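Local coordinates for primase X domain-containing protein (Sulfolobus solfataricus, PDB 4WYH) that is a noncatalytic subunit of the archaeal eukaryotic-type primase, needed for efficient primer synthesis in DNA replication, at residues Y32-E40 with E121-S129. Numbering follows the deposited sequence.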
ATOM      1  N   TYR A  32      -9.048   6.746   6.321  1.00 24.90           N
ATOM      2  CA  TYR A  32      -8.311   6.094   5.214  1.00 22.26           C
ATOM      3  C   TYR A  32      -7.603   7.122   4.381  1.00 17.88           C
ATOM      4  O   TYR A  32      -6.831   6.793   3.501  1.00 20.69           O
ATOM      5  CB  TYR A  32      -9.205   5.206   4.303  1.00 18.55           C
ATOM      6  CG  TYR A  32      -9.683   3.947   4.965  1.00 23.06           C
ATOM      7  CD1 TYR A  32      -8.774   3.053   5.413  1.00 22.30           C
ATOM      8  CD2 TYR A  32     -11.044   3.662   5.176  1.00 26.27           C
ATOM      9  CE1 TYR A  32      -9.155   1.881   6.028  1.00 19.81           C
ATOM     10  CE2 TYR A  32     -11.447   2.456   5.803  1.00 18.66           C
ATOM     11  CZ  TYR A  32     -10.477   1.571   6.209  1.00 19.15           C
ATOM     12  OH  TYR A  32     -10.705   0.324   6.815  1.00 29.46           O
ATOM     13  N   SER A  33      -7.843   8.379   4.678  1.00 25.49           N
ATOM     14  CA  SER A  33      -7.167   9.442   3.983  1.00 17.19           C
ATOM     15  C   SER A  33      -5.701   9.203   3.992  1.00 13.74           C
ATOM     16  O   SER A  33      -5.058   9.487   2.999  1.00 13.84           O
ATOM     17  CB  SER A  33      -7.465  10.815   4.612  1.00 24.31           C
ATOM     18  OG  SER A  33      -8.727  11.238   4.100  1.00 33.00           O
ATOM     19  N   TRP A  34      -5.171   8.744   5.131  1.00 12.33           N
ATOM     20  CA  TRP A  34      -3.711   8.558   5.302  1.00 18.38           C
ATOM     21  C   TRP A  34      -3.108   7.602   4.255  1.00  9.86           C
ATOM     22  O   TRP A  34      -1.988   7.792   3.832  1.00  8.61           O
ATOM     23  CB  TRP A  34      -3.378   8.111   6.741  1.00 10.60           C
ATOM     24  CG  TRP A  34      -3.805   6.724   7.101  1.00 11.15           C
ATOM     25  CD1 TRP A  34      -5.014   6.348   7.615  1.00 12.54           C
ATOM     26  CD2 TRP A  34      -3.049   5.500   6.949  1.00 12.11           C
ATOM     27  NE1 TRP A  34      -5.043   4.990   7.828  1.00 10.81           N
ATOM     28  CE2 TRP A  34      -3.845   4.453   7.433  1.00 11.36           C
ATOM     29  CE3 TRP A  34      -1.779   5.195   6.452  1.00 11.39           C
ATOM     30  CZ2 TRP A  34      -3.431   3.111   7.395  1.00 11.07           C
ATOM     31  CZ3 TRP A  34      -1.369   3.862   6.442  1.00  9.50           C
ATOM     32  CH2 TRP A  34      -2.204   2.849   6.934  1.00  8.32           C
ATOM     33  N   ILE A  35      -3.872   6.612   3.836  1.00  9.97           N
ATOM     34  CA  ILE A  35      -3.440   5.702   2.782  1.00 10.49           C
ATOM     35  C   ILE A  35      -3.221   6.447   1.493  1.00  7.08           C
ATOM     36  O   ILE A  35      -2.187   6.268   0.846  1.00 11.15           O
ATOM     37  CB  ILE A  35      -4.449   4.563   2.599  1.00  9.30           C
ATOM     38  CG1 ILE A  35      -4.605   3.835   3.952  1.00 12.25           C
ATOM     39  CG2 ILE A  35      -4.008   3.612   1.496  1.00  5.19           C
ATOM     40  CD1 ILE A  35      -5.310   2.514   3.916  1.00 10.05           C
ATOM     41  N   GLU A  36      -4.153   7.310   1.117  1.00  7.49           N
ATOM     42  CA  GLU A  36      -4.014   8.091  -0.107  1.00 10.73           C
ATOM     43  C   GLU A  36      -2.758   8.948  -0.072  1.00  9.25           C
ATOM     44  O   GLU A  36      -2.012   9.034  -1.042  1.00  8.72           O
ATOM     45  CB  GLU A  36      -5.242   8.972  -0.344  1.00 12.57           C
ATOM     46  CG  GLU A  36      -6.545   8.188  -0.586  1.00 14.71           C
ATOM     47  CD  GLU A  36      -6.657   7.544  -1.956  1.00 19.48           C
ATOM     48  OE1 GLU A  36      -5.654   7.638  -2.711  1.00 23.77           O
ATOM     49  OE2 GLU A  36      -7.729   6.916  -2.289  1.00 28.08           O
ATOM     50  N   LYS A  37      -2.504   9.554   1.070  1.00 10.59           N
ATOM     51  CA  LYS A  37      -1.314  10.357   1.246  1.00  8.07           C
ATOM     52  C   LYS A  37      -0.018   9.583   1.061  1.00  9.42           C
ATOM     53  O   LYS A  37       0.899  10.053   0.446  1.00 10.87           O
ATOM     54  CB  LYS A  37      -1.323  10.994   2.638  1.00 14.66           C
ATOM     55  CG  LYS A  37      -0.631  12.340   2.639  1.00 25.04           C
ATOM     56  CD  LYS A  37      -1.129  13.183   1.456  1.00 34.98           C
ATOM     57  CE  LYS A  37      -0.635  14.627   1.413  1.00 26.77           C
ATOM     58  NZ  LYS A  37      -1.152  15.179   0.108  1.00 34.70           N
ATOM     59  N   VAL A  38       0.074   8.420   1.682  1.00 10.46           N
ATOM     60  CA  VAL A  38       1.222   7.557   1.550  1.00  8.79           C
ATOM     61  C   VAL A  38       1.366   7.157   0.076  1.00  8.30           C
ATOM     62  O   VAL A  38       2.489   7.201  -0.474  1.00  5.59           O
ATOM     63  CB  VAL A  38       1.140   6.300   2.454  1.00  6.44           C
ATOM     64  CG1 VAL A  38       2.331   5.392   2.228  1.00  5.70           C
ATOM     65  CG2 VAL A  38       1.153   6.711   3.934  1.00  8.21           C
ATOM     66  N   LEU A  39       0.255   6.796  -0.564  1.00  5.74           N
ATOM     67  CA  LEU A  39       0.329   6.411  -1.930  1.00 10.58           C
ATOM     68  C   LEU A  39       0.907   7.519  -2.796  1.00  9.61           C
ATOM     69  O   LEU A  39       1.637   7.249  -3.737  1.00  8.13           O
ATOM     70  CB  LEU A  39      -1.014   5.994  -2.499  1.00 11.03           C
ATOM     71  CG  LEU A  39      -1.459   4.581  -2.230  1.00 10.32           C
ATOM     72  CD1 LEU A  39      -2.943   4.522  -2.508  1.00  7.02           C
ATOM     73  CD2 LEU A  39      -0.755   3.492  -3.008  1.00  9.51           C
ATOM     74  N   GLU A  40       0.557   8.754  -2.452  1.00  9.44           N
ATOM     75  CA  GLU A  40       1.043   9.913  -3.185  1.00  9.86           C
ATOM     76  C   GLU A  40       2.534  10.159  -2.995  1.00 12.18           C
ATOM     77  O   GLU A  40       3.181  10.556  -3.936  1.00 12.36           O
ATOM     78  CB  GLU A  40       0.331  11.148  -2.713  1.00 10.44           C
ATOM     79  CG  GLU A  40       0.809  12.386  -3.421  1.00 15.60           C
ATOM     80  CD  GLU A  40       0.149  13.613  -2.900  1.00 27.57           C
ATOM     81  OE1 GLU A  40      -0.363  13.537  -1.754  1.00 33.89           O
ATOM     82  OE2 GLU A  40       0.146  14.625  -3.651  1.00 25.99           O
ATOM     83  N   GLU A 121       7.967   4.702   8.591  1.00  5.47           N
ATOM     84  CA  GLU A 121       7.988   5.248   7.254  1.00  7.13           C
ATOM     85  C   GLU A 121       6.665   6.008   6.901  1.00  7.86           C
ATOM     86  O   GLU A 121       6.670   7.061   6.248  1.00  6.09           O
ATOM     87  CB  GLU A 121       8.349   4.162   6.253  1.00  7.68           C
ATOM     88  CG  GLU A 121       9.767   3.597   6.419  1.00  9.84           C
ATOM     89  CD  GLU A 121      10.181   2.680   5.274  1.00  6.55           C
ATOM     90  OE1 GLU A 121       9.333   2.342   4.441  1.00  5.65           O
ATOM     91  OE2 GLU A 121      11.351   2.332   5.226  1.00  8.20           O
ATOM     92  N   ILE A 122       5.544   5.432   7.335  1.00  7.06           N
ATOM     93  CA  ILE A 122       4.199   5.992   7.132  1.00  8.22           C
ATOM     94  C   ILE A 122       4.043   7.320   7.869  1.00  7.85           C
ATOM     95  O   ILE A 122       3.690   8.330   7.295  1.00  8.56           O
ATOM     96  CB  ILE A 122       3.143   4.986   7.632  1.00  5.77           C
ATOM     97  CG1 ILE A 122       3.049   3.809   6.655  1.00  6.34           C
ATOM     98  CG2 ILE A 122       1.775   5.638   7.814  1.00  7.61           C
ATOM     99  CD1 ILE A 122       2.235   2.654   7.197  1.00  2.97           C
ATOM    100  N   ILE A 123       4.298   7.264   9.156  1.00  5.77           N
ATOM    101  CA  ILE A 123       4.194   8.409  10.028  1.00  8.94           C
ATOM    102  C   ILE A 123       5.065   9.552   9.541  1.00 11.05           C
ATOM    103  O   ILE A 123       4.661  10.695   9.607  1.00 13.47           O
ATOM    104  CB  ILE A 123       4.640   7.991  11.459  1.00 14.27           C
ATOM    105  CG1 ILE A 123       3.624   7.122  12.133  1.00 11.54           C
ATOM    106  CG2 ILE A 123       4.936   9.171  12.337  1.00 22.62           C
ATOM    107  CD1 ILE A 123       2.218   7.585  12.036  1.00 15.73           C
ATOM    108  N   ARG A 124       6.282   9.238   9.104  1.00 13.56           N
ATOM    109  CA  ARG A 124       7.262  10.272   8.671  1.00 17.52           C
ATOM    110  C   ARG A 124       6.762  11.015   7.463  1.00 17.70           C
ATOM    111  O   ARG A 124       6.929  12.268   7.383  1.00 14.64           O
ATOM    112  CB  ARG A 124       8.643   9.681   8.409  1.00 15.54           C
ATOM    113  CG  ARG A 124       9.270   9.280   9.747  1.00 14.44           C
ATOM    114  CD  ARG A 124      10.593   8.549   9.572  1.00 18.74           C
ATOM    115  NE  ARG A 124      11.240   8.241  10.862  1.00 23.03           N
ATOM    116  CZ  ARG A 124      12.126   7.257  11.036  1.00 21.62           C
ATOM    117  NH1 ARG A 124      12.466   6.501  10.006  1.00 24.18           N
ATOM    118  NH2 ARG A 124      12.671   7.022  12.232  1.00 20.46           N
ATOM    119  N   VAL A 125       6.065  10.272   6.586  1.00 11.43           N
ATOM    120  CA  VAL A 125       5.381  10.911   5.448  1.00 16.08           C
ATOM    121  C   VAL A 125       4.208  11.765   5.895  1.00 16.84           C
ATOM    122  O   VAL A 125       4.017  12.862   5.388  1.00 25.45           O
ATOM    123  CB  VAL A 125       4.878   9.829   4.449  1.00 18.36           C
ATOM    124  CG1 VAL A 125       3.842  10.380   3.456  1.00 18.57           C
ATOM    125  CG2 VAL A 125       6.068   9.237   3.752  1.00 14.45           C
ATOM    126  N   LEU A 126       3.387  11.239   6.812  1.00 17.29           N
ATOM    127  CA  LEU A 126       2.179  11.960   7.263  1.00 19.21           C
ATOM    128  C   LEU A 126       2.620  13.222   8.002  1.00 24.10           C
ATOM    129  O   LEU A 126       2.016  14.314   7.836  1.00 22.89           O
ATOM    130  CB  LEU A 126       1.327  11.073   8.152  1.00 15.09           C
ATOM    131  CG  LEU A 126       0.816   9.799   7.491  1.00 14.66           C
ATOM    132  CD1 LEU A 126      -0.032   9.049   8.510  1.00  9.52           C
ATOM    133  CD2 LEU A 126       0.061  10.161   6.218  1.00 11.09           C
ATOM    134  N   LYS A 127       3.716  13.044   8.764  1.00 18.57           N
ATOM    135  CA  LYS A 127       4.206  14.031   9.671  1.00 19.58           C
ATOM    136  C   LYS A 127       4.899  15.155   8.963  1.00 26.20           C
ATOM    137  O   LYS A 127       4.626  16.345   9.282  1.00 20.02           O
ATOM    138  CB  LYS A 127       5.112  13.410  10.720  1.00 15.38           C
ATOM    139  CG  LYS A 127       4.312  12.716  11.788  1.00 13.34           C
ATOM    140  CD  LYS A 127       5.266  12.331  12.846  1.00 18.44           C
ATOM    141  CE  LYS A 127       4.504  11.485  13.852  1.00 31.97           C
ATOM    142  NZ  LYS A 127       3.728  12.179  14.940  1.00 24.38           N
ATOM    143  N   ASN A 128       5.743  14.835   7.981  1.00 19.88           N
ATOM    144  CA  ASN A 128       6.449  15.950   7.309  1.00 21.86           C
ATOM    145  C   ASN A 128       5.566  16.729   6.383  1.00 25.06           C
ATOM    146  O   ASN A 128       5.966  17.790   5.919  1.00 34.36           O
ATOM    147  CB  ASN A 128       7.705  15.524   6.571  1.00 23.80           C
ATOM    148  CG  ASN A 128       7.408  14.684   5.393  1.00 28.02           C
ATOM    149  OD1 ASN A 128       6.391  13.994   5.365  1.00 32.88           O
ATOM    150  ND2 ASN A 128       8.280  14.739   4.380  1.00 41.88           N
ATOM    151  N   SER A 129       4.381  16.210   6.086  1.00 22.89           N
ATOM    152  CA  SER A 129       3.436  16.994   5.344  1.00 19.41           C
ATOM    153  C   SER A 129       2.907  18.071   6.264  1.00 19.33           C
ATOM    154  O   SER A 129       2.017  18.839   5.852  1.00 28.27           O
ATOM    155  CB  SER A 129       2.334  16.107   4.789  1.00 29.12           C
ATOM    156  OG  SER A 129       2.898  15.241   3.801  1.00 34.68           O
TER
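Leu126 lodges against helix 33-41 between Trp34 and Lys37, splitting the work between its two methyls. CD1 rests on Trp34 CB at 3.9 Å, and CD2 lies equally near Lys37 CB, also approaching the methyl Val38 CG2. A forked leucine suits this place because one side chain can touch three residues of the same helix.

One turn earlier, Ile122 addresses the indole of Trp34. Its CG2 comes within 3.8 Å of Trp34 CE3, at the benzene end of the ring, while CD1 reaches the neighbouring CZ3. The two side chains meet at a slant. Trp34 has CG set between its own backbone N and carbonyl carbon (chi1 70°), costly in a helix; this carries the indole out, roughly across the helix axis, and brings its benzene end beside Ile122. Ile35 CG1 sits 3.5 Å above one face, over its centre. The large indole also meets Leu108 and Ile111 of helix 108-114.

Val38 completes the apolar strip, its CG2 touching Ile122 CG2. Its compact side chain fits where the backbones are nearest, Val38 CA lying 6.5 Å from Ile122 CA; the axes of segments 33-40 and 121-128 pass 9.6 Å apart at 91°.

At the margin, Lys37 lends its aliphatic base to Leu126, then bends at chi2, and NZ forms a salt bridge with the syn side of Glu40 OE1 at 2.6 Å. Ser129 OG donates a hydrogen bond to Val125 O at 3.1 Å, nearly in line with the carbonyl (165°). With these polar groups paired inside their own segments, shape-fitted apolar packing joins the first and last helices without fixed polar geometry. Glu121, beside Ile122, hydrogen-bonds the backbone N of Asp45, a manganese ligand in this protein though metal-free here; the packing may thus help position that site.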